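Local coordinates for protein methylxanthine N1-demethylase NdmA (Pseudomonas putida, PDB 6ICN) that catalyses the N1-demethylation of caffeine to theobromine and formaldehyde as a Rieske-type non-heme iron oxygenase, at residues Pro155-Leu165 / Ser261-Val269; Trp35-Glu43 / Ser270-Phe281. All coordinates share one frame; numbering follows the deposited sequence.

The two contacts follow one antiparallel hairpin of the seven-stranded catalytic sheet from its substrate-binding stretch to its junction with the Rieske domain. Contact 1 lays the loop 155-165 along the first part of strand 263-274, on which Leu-266 belongs to the caffeine pocket; contact 2 takes the rest of that strand and its neighbour 277-286 against strand 35-40. Their centres are 20 Å apart, yet they meet directly: Val-269 O probably accepts a hydrogen bond from Phe-281 N (2.9 Å), and Val-269 CG2 packs 3.6 Å from Pro-37 CG. In contact 2 the Ser-270 side chain remains about 11 Å from caffeine and about 12 Å from the cobalt ion.

Contact 1 of 2, residues Pro155-Leu165 / Ser261-Val269; sequences PYFSAANDPRL and SSLHVLFNV. With CFF (caffeine), chain F.
Phe-157 and Phe-267 form the heart of a loop-on-sheet contact, in which the irregular segment 155-165 covers one face of the antiparallel catalytic sheet at strand 263-274. Phe-157 sets its CB over the face of the Phe-267 ring, a CH-pi contact 4.1 Å from the centroid, while the two rings meet obliquely with planes at 36°. A CG trans to the backbone N (chi1 178°) brings the Phe-157 ring against its partner's stem, CD1 lying 3.5 Å from Phe-267 CB. Val-265 CG1 comes in at the edge of the same ring, 4.0 Å from CE1, and also touches Ser-158 OG at 3.6 Å. Pro-155 CB closes on the Phe-267 ring edge near CZ. An alanine in place of Phe-157 would keep the CB contact but would probably open a gap against Phe-267 CB and Val-265 CG1, and leave Tyr-138 without its edge-to-face partner.

Farther along, Leu-165 CD1 meets Leu-263 CD2 at 4.0 Å. Beside this pair Arg-164, whose NH2 also touches Leu-263 CD2, grips Asp-162 side-on, NE to OD1 and NH2 to OD2; the Arg-164 backbone N also donates to OD1, closing an Asx turn, so three bonds tie down the local turn. Trp-142 packs on Phe-267. Leu-266 leaves the strand on the side away from the loop and belongs to the caffeine pocket, its CD1 lying 3.4 Å from C4 of caffeine.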
loop_
_atom_site.group_PDB
_atom_site.type_symbol
_atom_site.label_atom_id
_atom_site.label_comp_id
_atom_site.label_asym_id
_atom_site.label_seq_id
_atom_site.Cartn_x
_atom_site.Cartn_y
_atom_site.Cartn_z
ATOM N N PRO A 155 -17.261 16.846 34.259
ATOM C CA PRO A 155 -16.036 17.480 34.771
ATOM C C PRO A 155 -15.941 18.988 34.611
ATOM O O PRO A 155 -16.558 19.588 33.724
ATOM C CB PRO A 155 -14.943 16.783 33.947
ATOM C CG PRO A 155 -15.485 15.411 33.744
ATOM C CD PRO A 155 -16.972 15.582 33.557
ATOM N N TYR A 156 -15.132 19.599 35.475
ATOM C CA TYR A 156 -14.943 21.039 35.520
ATOM C C TYR A 156 -13.824 21.475 34.575
ATOM O O TYR A 156 -12.704 20.961 34.641
ATOM C CB TYR A 156 -14.626 21.448 36.960
ATOM C CG TYR A 156 -14.091 22.850 37.163
ATOM C CD1 TYR A 156 -14.920 23.956 37.053
ATOM C CD2 TYR A 156 -12.758 23.059 37.508
ATOM C CE1 TYR A 156 -14.425 25.243 37.258
ATOM C CE2 TYR A 156 -12.254 24.340 37.733
ATOM C CZ TYR A 156 -13.098 25.427 37.600
ATOM O OH TYR A 156 -12.590 26.696 37.817
ATOM N N PHE A 157 -14.134 22.445 33.715
ATOM C CA PHE A 157 -13.179 23.145 32.862
ATOM C C PHE A 157 -13.177 24.613 33.280
ATOM O O PHE A 157 -14.191 25.301 33.122
ATOM C CB PHE A 157 -13.598 22.977 31.393
ATOM C CG PHE A 157 -12.728 23.691 30.386
ATOM C CD1 PHE A 157 -11.372 23.900 30.608
ATOM C CD2 PHE A 157 -13.277 24.108 29.179
ATOM C CE1 PHE A 157 -10.565 24.543 29.647
ATOM C CE2 PHE A 157 -12.482 24.738 28.210
ATOM C CZ PHE A 157 -11.133 24.964 28.444
ATOM N N SER A 158 -12.044 25.097 33.801
ATOM C CA SER A 158 -12.019 26.423 34.427
ATOM C C SER A 158 -12.169 27.563 33.417
ATOM O O SER A 158 -12.618 28.660 33.781
ATOM C CB SER A 158 -10.721 26.599 35.229
ATOM O OG SER A 158 -9.568 26.634 34.392
ATOM N N ALA A 159 -11.787 27.348 32.162
ATOM C CA ALA A 159 -11.721 28.430 31.190
ATOM C C ALA A 159 -13.048 28.716 30.518
ATOM O O ALA A 159 -13.165 29.739 29.835
ATOM C CB ALA A 159 -10.680 28.122 30.107
ATOM N N ALA A 160 -14.042 27.847 30.683
ATOM C CA ALA A 160 -15.331 28.068 30.043
ATOM C C ALA A 160 -15.920 29.396 30.513
ATOM O O ALA A 160 -15.915 29.701 31.709
ATOM C CB ALA A 160 -16.280 26.914 30.361
ATOM N N ASN A 161 -16.366 30.212 29.557
ATOM C CA ASN A 161 -17.035 31.483 29.844
ATOM C C ASN A 161 -16.121 32.471 30.569
ATOM O O ASN A 161 -16.586 33.284 31.372
ATOM C CB ASN A 161 -18.323 31.260 30.645
ATOM C CG ASN A 161 -19.283 30.306 29.950
ATOM O OD1 ASN A 161 -19.621 30.491 28.777
ATOM N ND2 ASN A 161 -19.705 29.263 30.664
ATOM N N ASP A 162 -14.813 32.400 30.313
ATOM C CA ASP A 162 -13.876 33.438 30.736
ATOM C C ASP A 162 -13.496 34.215 29.488
ATOM O O ASP A 162 -12.665 33.750 28.695
ATOM C CB ASP A 162 -12.636 32.836 31.411
ATOM C CG ASP A 162 -11.639 33.890 31.906
ATOM O OD1 ASP A 162 -11.690 35.065 31.479
ATOM O OD2 ASP A 162 -10.771 33.527 32.727
ATOM N N PRO A 163 -14.082 35.395 29.254
ATOM C CA PRO A 163 -13.837 36.106 27.988
ATOM C C PRO A 163 -12.403 36.576 27.801
ATOM O O PRO A 163 -12.073 37.044 26.706
ATOM C CB PRO A 163 -14.800 37.301 28.067
ATOM C CG PRO A 163 -14.996 37.514 29.531
ATOM C CD PRO A 163 -14.981 36.146 30.147
ATOM N N ARG A 164 -11.549 36.487 28.822
ATOM C CA ARG A 164 -10.144 36.833 28.646
ATOM C C ARG A 164 -9.364 35.769 27.881
ATOM O O ARG A 164 -8.206 36.019 27.527
ATOM C CB ARG A 164 -9.464 37.046 29.999
ATOM C CG ARG A 164 -10.089 38.127 30.856
ATOM C CD ARG A 164 -9.474 38.147 32.242
ATOM N NE ARG A 164 -9.576 36.852 32.912
ATOM C CZ ARG A 164 -8.557 36.232 33.499
ATOM N NH1 ARG A 164 -7.354 36.796 33.508
ATOM N NH2 ARG A 164 -8.744 35.056 34.094
ATOM N N LEU A 165 -9.948 34.595 27.643
ATOM C CA LEU A 165 -9.204 33.441 27.145
ATOM C C LEU A 165 -9.772 32.966 25.813
ATOM O O LEU A 165 -10.990 32.814 25.671
ATOM C CB LEU A 165 -9.247 32.295 28.152
ATOM C CG LEU A 165 -8.924 32.593 29.618
ATOM C CD1 LEU A 165 -9.022 31.321 30.455
ATOM C CD2 LEU A 165 -7.542 33.235 29.746
ATOM N N SER A 261 4.085 35.560 31.674
ATOM C CA SER A 261 3.235 36.122 32.730
ATOM C C SER A 261 1.765 36.151 32.314
ATOM O O SER A 261 1.062 37.149 32.497
ATOM C CB SER A 261 3.714 37.518 33.137
ATOM O OG SER A 261 4.945 37.437 33.833
ATOM N N SER A 262 1.293 35.030 31.763
ATOM C CA SER A 262 -0.079 34.951 31.273
ATOM C C SER A 262 -0.644 33.558 31.527
ATOM O O SER A 262 0.098 32.583 31.692
ATOM C CB SER A 262 -0.150 35.299 29.786
ATOM O OG SER A 262 0.796 34.553 29.043
ATOM N N LEU A 263 -1.972 33.479 31.555
ATOM C CA LEU A 263 -2.664 32.245 31.911
ATOM C C LEU A 263 -2.786 31.325 30.695
ATOM O O LEU A 263 -3.072 31.773 29.583
ATOM C CB LEU A 263 -4.051 32.564 32.473
ATOM C CG LEU A 263 -4.929 31.389 32.917
ATOM C CD1 LEU A 263 -4.249 30.584 34.019
ATOM C CD2 LEU A 263 -6.307 31.862 33.362
ATOM N N HIS A 264 -2.522 30.038 30.912
ATOM C CA HIS A 264 -2.672 29.000 29.894
ATOM C C HIS A 264 -3.324 27.814 30.590
ATOM O O HIS A 264 -2.828 27.368 31.627
ATOM C CB HIS A 264 -1.304 28.630 29.290
ATOM C CG HIS A 264 -1.372 27.836 28.015
ATOM N ND1 HIS A 264 -1.130 28.390 26.773
ATOM C CD2 HIS A 264 -1.622 26.521 27.798
ATOM C CE1 HIS A 264 -1.243 27.452 25.845
ATOM N NE2 HIS A 264 -1.535 26.309 26.442
ATOM N N VAL A 265 -4.450 27.328 30.064
ATOM C CA VAL A 265 -5.211 26.257 30.704
ATOM C C VAL A 265 -5.219 25.043 29.785
ATOM O O VAL A 265 -5.519 25.170 28.593
ATOM C CB VAL A 265 -6.654 26.688 31.018
ATOM C CG1 VAL A 265 -7.385 25.588 31.774
ATOM C CG2 VAL A 265 -6.668 28.005 31.811
ATOM N N LEU A 266 -4.909 23.875 30.339
ATOM C CA LEU A 266 -4.988 22.609 29.617
ATOM C C LEU A 266 -6.081 21.756 30.240
ATOM O O LEU A 266 -6.067 21.503 31.451
ATOM C CB LEU A 266 -3.661 21.853 29.654
ATOM C CG LEU A 266 -2.455 22.612 29.111
ATOM C CD1 LEU A 266 -1.183 21.948 29.610
ATOM C CD2 LEU A 266 -2.485 22.635 27.580
ATOM N N PHE A 267 -7.026 21.310 29.422
ATOM C CA PHE A 267 -8.103 20.447 29.886
ATOM C C PHE A 267 -7.982 19.144 29.114
ATOM O O PHE A 267 -8.180 19.111 27.891
ATOM C CB PHE A 267 -9.465 21.111 29.682
ATOM C CG PHE A 267 -10.635 20.253 30.069
ATOM C CD1 PHE A 267 -11.004 20.102 31.405
ATOM C CD2 PHE A 267 -11.386 19.605 29.097
ATOM C CE1 PHE A 267 -12.095 19.332 31.750
ATOM C CE2 PHE A 267 -12.493 18.816 29.436
ATOM C CZ PHE A 267 -12.849 18.679 30.766
ATOM N N ASN A 268 -7.620 18.079 29.815
ATOM C CA ASN A 268 -7.387 16.791 29.174
ATOM C C ASN A 268 -8.309 15.753 29.791
ATOM O O ASN A 268 -8.385 15.639 31.020
ATOM C CB ASN A 268 -5.915 16.369 29.313
ATOM C CG ASN A 268 -5.556 15.209 28.384
ATOM O OD1 ASN A 268 -5.616 14.050 28.799
ATOM N ND2 ASN A 268 -5.208 15.517 27.109
ATOM N N VAL A 269 -9.024 15.007 28.950
ATOM C CA VAL A 269 -9.910 13.953 29.446
ATOM C C VAL A 269 -9.869 12.753 28.496
ATOM O O VAL A 269 -9.796 12.907 27.270
ATOM C CB VAL A 269 -11.345 14.497 29.657
ATOM C CG1 VAL A 269 -11.918 15.116 28.349
ATOM C CG2 VAL A 269 -12.271 13.420 30.237
HETATM N N1 CFF F . 1.232 18.013 30.121
HETATM C C2 CFF F . 1.790 19.126 30.697
HETATM C C10 CFF F . 1.053 16.807 30.909
HETATM C C6 CFF F . 0.855 18.024 28.840
HETATM N N3 CFF F . 1.963 20.256 29.966
HETATM O O11 CFF F . 2.125 19.105 31.842
HETATM C C12 CFF F . 2.557 21.445 30.567
HETATM C C4 CFF F . 1.583 20.271 28.666
HETATM C C5 CFF F . 1.028 19.180 28.101
HETATM N N9 CFF F . 1.639 21.235 27.732
HETATM O O13 CFF F . 0.367 17.047 28.339
HETATM N N7 CFF F . 0.735 19.480 26.822
HETATM C C8 CFF F . 1.113 20.744 26.597
HETATM C C14 CFF F . 0.145 18.811 25.676
#

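Contact 2 of 2, residues Trp35-Glu43 / Ser270-Phe281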
loop_
_atom_site.group_PDB
_atom_site.type_symbol
_atom_site.label_atom_id
_atom_site.label_comp_id
_atom_site.label_asym_id
_atom_site.label_seq_id
_atom_site.Cartn_x
_atom_site.Cartn_y
_atom_site.Cartn_z
ATOM N N TRP A 35 -19.809 10.588 33.963
ATOM C CA TRP A 35 -19.874 11.172 32.622
ATOM C C TRP A 35 -18.533 11.015 31.921
ATOM O O TRP A 35 -17.491 11.381 32.474
ATOM C CB TRP A 35 -20.233 12.656 32.703
ATOM C CG TRP A 35 -21.624 12.930 33.234
ATOM C CD1 TRP A 35 -22.003 13.029 34.555
ATOM C CD2 TRP A 35 -22.814 13.142 32.460
ATOM N NE1 TRP A 35 -23.358 13.282 34.638
ATOM C CE2 TRP A 35 -23.874 13.360 33.369
ATOM C CE3 TRP A 35 -23.085 13.169 31.088
ATOM C CZ2 TRP A 35 -25.179 13.613 32.947
ATOM C CZ3 TRP A 35 -24.386 13.413 30.671
ATOM C CH2 TRP A 35 -25.412 13.649 31.600
ATOM N N HIS A 36 -18.565 10.528 30.681
ATOM C CA HIS A 36 -17.362 10.431 29.873
ATOM C C HIS A 36 -17.589 11.116 28.533
ATOM O O HIS A 36 -18.662 10.974 27.946
ATOM C CB HIS A 36 -16.979 8.967 29.617
ATOM C CG HIS A 36 -16.763 8.165 30.869
ATOM N ND1 HIS A 36 -15.617 8.271 31.632
ATOM C CD2 HIS A 36 -17.537 7.233 31.471
ATOM C CE1 HIS A 36 -15.710 7.451 32.668
ATOM N NE2 HIS A 36 -16.864 6.806 32.594
ATOM N N PRO A 37 -16.577 11.804 28.000
ATOM C CA PRO A 37 -16.705 12.390 26.658
ATOM C C PRO A 37 -16.580 11.286 25.624
ATOM O O PRO A 37 -15.784 10.355 25.781
ATOM C CB PRO A 37 -15.516 13.355 26.581
ATOM C CG PRO A 37 -14.443 12.646 27.426
ATOM C CD PRO A 37 -15.201 11.914 28.533
ATOM N N VAL A 38 -17.362 11.388 24.555
ATOM C CA VAL A 38 -17.300 10.369 23.514
ATOM C C VAL A 38 -16.911 10.932 22.162
ATOM O O VAL A 38 -16.401 10.172 21.321
ATOM C CB VAL A 38 -18.622 9.586 23.406
ATOM C CG1 VAL A 38 -18.862 8.812 24.717
ATOM C CG2 VAL A 38 -19.818 10.518 23.072
ATOM N N CYS A 39 -17.095 12.222 21.936
ATOM C CA CYS A 39 -16.740 12.843 20.669
ATOM C C CYS A 39 -16.782 14.345 20.862
ATOM O O CYS A 39 -17.339 14.838 21.848
ATOM C CB CYS A 39 -17.693 12.407 19.549
ATOM S SG CYS A 39 -19.428 12.958 19.738
ATOM N N THR A 40 -16.147 15.063 19.940
ATOM C CA THR A 40 -16.371 16.499 19.871
ATOM C C THR A 40 -17.663 16.778 19.111
ATOM O O THR A 40 -18.153 15.943 18.337
ATOM C CB THR A 40 -15.222 17.224 19.162
ATOM O OG1 THR A 40 -15.183 16.822 17.782
ATOM C CG2 THR A 40 -13.877 16.907 19.830
ATOM N N VAL A 41 -18.227 17.965 19.363
ATOM C CA VAL A 41 -19.375 18.417 18.573
ATOM C C VAL A 41 -19.006 18.453 17.097
ATOM O O VAL A 41 -19.778 18.006 16.236
ATOM C CB VAL A 41 -19.875 19.786 19.075
ATOM C CG1 VAL A 41 -20.956 20.353 18.129
ATOM C CG2 VAL A 41 -20.454 19.640 20.487
ATOM N N THR A 42 -17.784 18.904 16.796
ATOM C CA THR A 42 -17.277 18.901 15.425
ATOM C C THR A 42 -17.332 17.504 14.801
ATOM O O THR A 42 -17.810 17.340 13.666
ATOM C CB THR A 42 -15.859 19.468 15.415
ATOM O OG1 THR A 42 -15.939 20.873 15.707
ATOM C CG2 THR A 42 -15.207 19.272 14.034
ATOM N N GLU A 43 -16.889 16.474 15.534
ATOM C CA GLU A 43 -16.998 15.112 15.007
ATOM C C GLU A 43 -18.445 14.728 14.716
ATOM O O GLU A 43 -18.734 14.109 13.685
ATOM C CB GLU A 43 -16.385 14.109 15.987
ATOM C CG GLU A 43 -14.890 14.082 16.010
ATOM C CD GLU A 43 -14.383 13.055 16.997
ATOM O OE1 GLU A 43 -14.751 13.156 18.180
ATOM O OE2 GLU A 43 -13.622 12.146 16.591
ATOM N N SER A 270 -9.901 11.551 29.069
ATOM C CA SER A 270 -9.819 10.305 28.312
ATOM C C SER A 270 -11.183 9.629 28.276
ATOM O O SER A 270 -11.812 9.439 29.326
ATOM C CB SER A 270 -8.799 9.330 28.923
ATOM O OG SER A 270 -7.500 9.884 29.029
ATOM N N CYS A 271 -11.626 9.250 27.083
ATOM C CA CYS A 271 -12.749 8.325 26.943
ATOM C C CYS A 271 -12.247 6.891 27.062
ATOM O O CYS A 271 -11.429 6.454 26.231
ATOM C CB CYS A 271 -13.451 8.510 25.611
ATOM S SG CYS A 271 -14.845 7.367 25.304
ATOM N N PRO A 272 -12.682 6.139 28.063
ATOM C CA PRO A 272 -12.341 4.715 28.129
ATOM C C PRO A 272 -13.145 3.928 27.106
ATOM O O PRO A 272 -14.277 3.501 27.357
ATOM C CB PRO A 272 -12.718 4.337 29.567
ATOM C CG PRO A 272 -13.888 5.235 29.862
ATOM C CD PRO A 272 -13.553 6.551 29.186
ATOM N N VAL A 273 -12.566 3.743 25.928
ATOM C CA VAL A 273 -13.322 3.149 24.833
ATOM C C VAL A 273 -13.552 1.674 25.101
ATOM O O VAL A 273 -14.665 1.155 24.923
ATOM C CB VAL A 273 -12.591 3.384 23.496
ATOM C CG1 VAL A 273 -13.201 2.522 22.390
ATOM C CG2 VAL A 273 -12.649 4.858 23.120
ATOM N N ASP A 274 -12.496 0.972 25.508
ATOM C CA ASP A 274 -12.618 -0.419 25.922
ATOM C C ASP A 274 -11.466 -0.730 26.877
ATOM O O ASP A 274 -10.819 0.187 27.398
ATOM C CB ASP A 274 -12.677 -1.349 24.700
ATOM C CG ASP A 274 -11.438 -1.267 23.814
ATOM O OD1 ASP A 274 -10.335 -0.952 24.303
ATOM O OD2 ASP A 274 -11.568 -1.535 22.603
ATOM N N SER A 275 -11.194 -2.020 27.076
ATOM C CA SER A 275 -10.224 -2.458 28.076
ATOM C C SER A 275 -8.803 -2.005 27.779
ATOM O O SER A 275 -7.978 -1.976 28.703
ATOM C CB SER A 275 -10.247 -3.987 28.197
ATOM O OG SER A 275 -9.642 -4.593 27.070
ATOM N N HIS A 276 -8.471 -1.669 26.525
ATOM C CA HIS A 276 -7.090 -1.309 26.219
ATOM C C HIS A 276 -6.931 -0.042 25.382
ATOM O O HIS A 276 -5.825 0.214 24.883
ATOM C CB HIS A 276 -6.376 -2.474 25.515
ATOM C CG HIS A 276 -7.039 -2.916 24.250
ATOM N ND1 HIS A 276 -6.606 -2.513 23.003
ATOM C CD2 HIS A 276 -8.112 -3.715 24.036
ATOM C CE1 HIS A 276 -7.378 -3.054 22.075
ATOM N NE2 HIS A 276 -8.303 -3.784 22.676
ATOM N N THR A 277 -7.985 0.755 25.207
ATOM C CA THR A 277 -7.957 1.874 24.272
ATOM C C THR A 277 -8.526 3.125 24.919
ATOM O O THR A 277 -9.487 3.046 25.689
ATOM C CB THR A 277 -8.789 1.546 23.021
ATOM O OG1 THR A 277 -8.330 0.316 22.456
ATOM C CG2 THR A 277 -8.688 2.658 21.968
ATOM N N THR A 278 -7.933 4.270 24.603
ATOM C CA THR A 278 -8.492 5.560 24.978
ATOM C C THR A 278 -8.646 6.436 23.747
ATOM O O THR A 278 -7.791 6.442 22.853
ATOM C CB THR A 278 -7.635 6.308 26.017
ATOM O OG1 THR A 278 -6.247 6.176 25.699
ATOM C CG2 THR A 278 -7.900 5.746 27.411
ATOM N N LYS A 279 -9.751 7.173 23.711
ATOM C CA LYS A 279 -9.909 8.304 22.809
ATOM C C LYS A 279 -9.769 9.548 23.672
ATOM O O LYS A 279 -10.568 9.763 24.598
ATOM C CB LYS A 279 -11.268 8.246 22.104
ATOM C CG LYS A 279 -11.559 9.429 21.199
ATOM C CD LYS A 279 -12.986 9.296 20.650
ATOM C CE LYS A 279 -13.264 10.402 19.637
ATOM N NZ LYS A 279 -14.635 10.242 19.016
ATOM N N ASN A 280 -8.728 10.332 23.418
ATOM C CA ASN A 280 -8.333 11.398 24.321
ATOM C C ASN A 280 -8.658 12.766 23.738
ATOM O O ASN A 280 -8.547 12.984 22.529
ATOM C CB ASN A 280 -6.848 11.280 24.655
ATOM C CG ASN A 280 -6.533 9.931 25.275
ATOM O OD1 ASN A 280 -6.876 9.684 26.436
ATOM N ND2 ASN A 280 -5.940 9.029 24.491
ATOM N N PHE A 281 -9.057 13.689 24.611
ATOM C CA PHE A 281 -9.439 15.038 24.220
ATOM C C PHE A 281 -8.563 16.047 24.949
ATOM O O PHE A 281 -8.338 15.921 26.160
ATOM C CB PHE A 281 -10.923 15.297 24.543
ATOM C CG PHE A 281 -11.872 14.320 23.885
ATOM C CD1 PHE A 281 -12.142 13.081 24.475
ATOM C CD2 PHE A 281 -12.491 14.632 22.673
ATOM C CE1 PHE A 281 -13.019 12.173 23.873
ATOM C CE2 PHE A 281 -13.367 13.720 22.056
ATOM C CZ PHE A 281 -13.629 12.494 22.647
HETATM O O HOH W 1 -13.712 10.277 31.053
#
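Lys-279 supplies the direct hydrogen bonds and salt bridge between the Rieske-domain strand 35-40 with its following helix and the hairpin 270-281 of the catalytic domain. Its fully extended chain carries NZ to Val-38 O (2.9 Å), the donor tilted 16° from the carbonyl plane, and to the carboxylate of Glu-43 in a salt bridge, with OE1 at 3.0 Å and a weak second bond to OE2. Glu-43 is itself positioned by a capping box at the start of helix 41-47: Thr-40 N gives its hydrogen to the anti lone pair of OE1 (2.9 Å), and Glu-43 N gives its own to Thr-40 OG1.

The apolar part centres on Phe-281. Pro-37 lays CG 3.8 Å from its CD1, the backbone of Val-38 and Cys-39 runs past CZ, and Thr-40 CG2 sits in the ring plane at the edge.

At the other end of the strand, Pro-272 CG covers one face of the His-36 imidazole in a CH-pi contact, 4.0 Å from the centroid. His-36 NE2 is hydrogen-bonded to Leu-31 O, and a water joins ND1 to Ser-270 O, to which it donates at 2.7 Å.

Between these regions Cys-271 CB presses to 3.0 Å from Pro-37 O, a buried carbonyl oxygen without a hydrogen-bonding partner. Between these two segments the Lys-279/Glu-43 ion pair lies in a largely buried setting, where Val-38 O and the Glu-43 carboxylate together probably help to stabilise the Lys-279 ammonium charge.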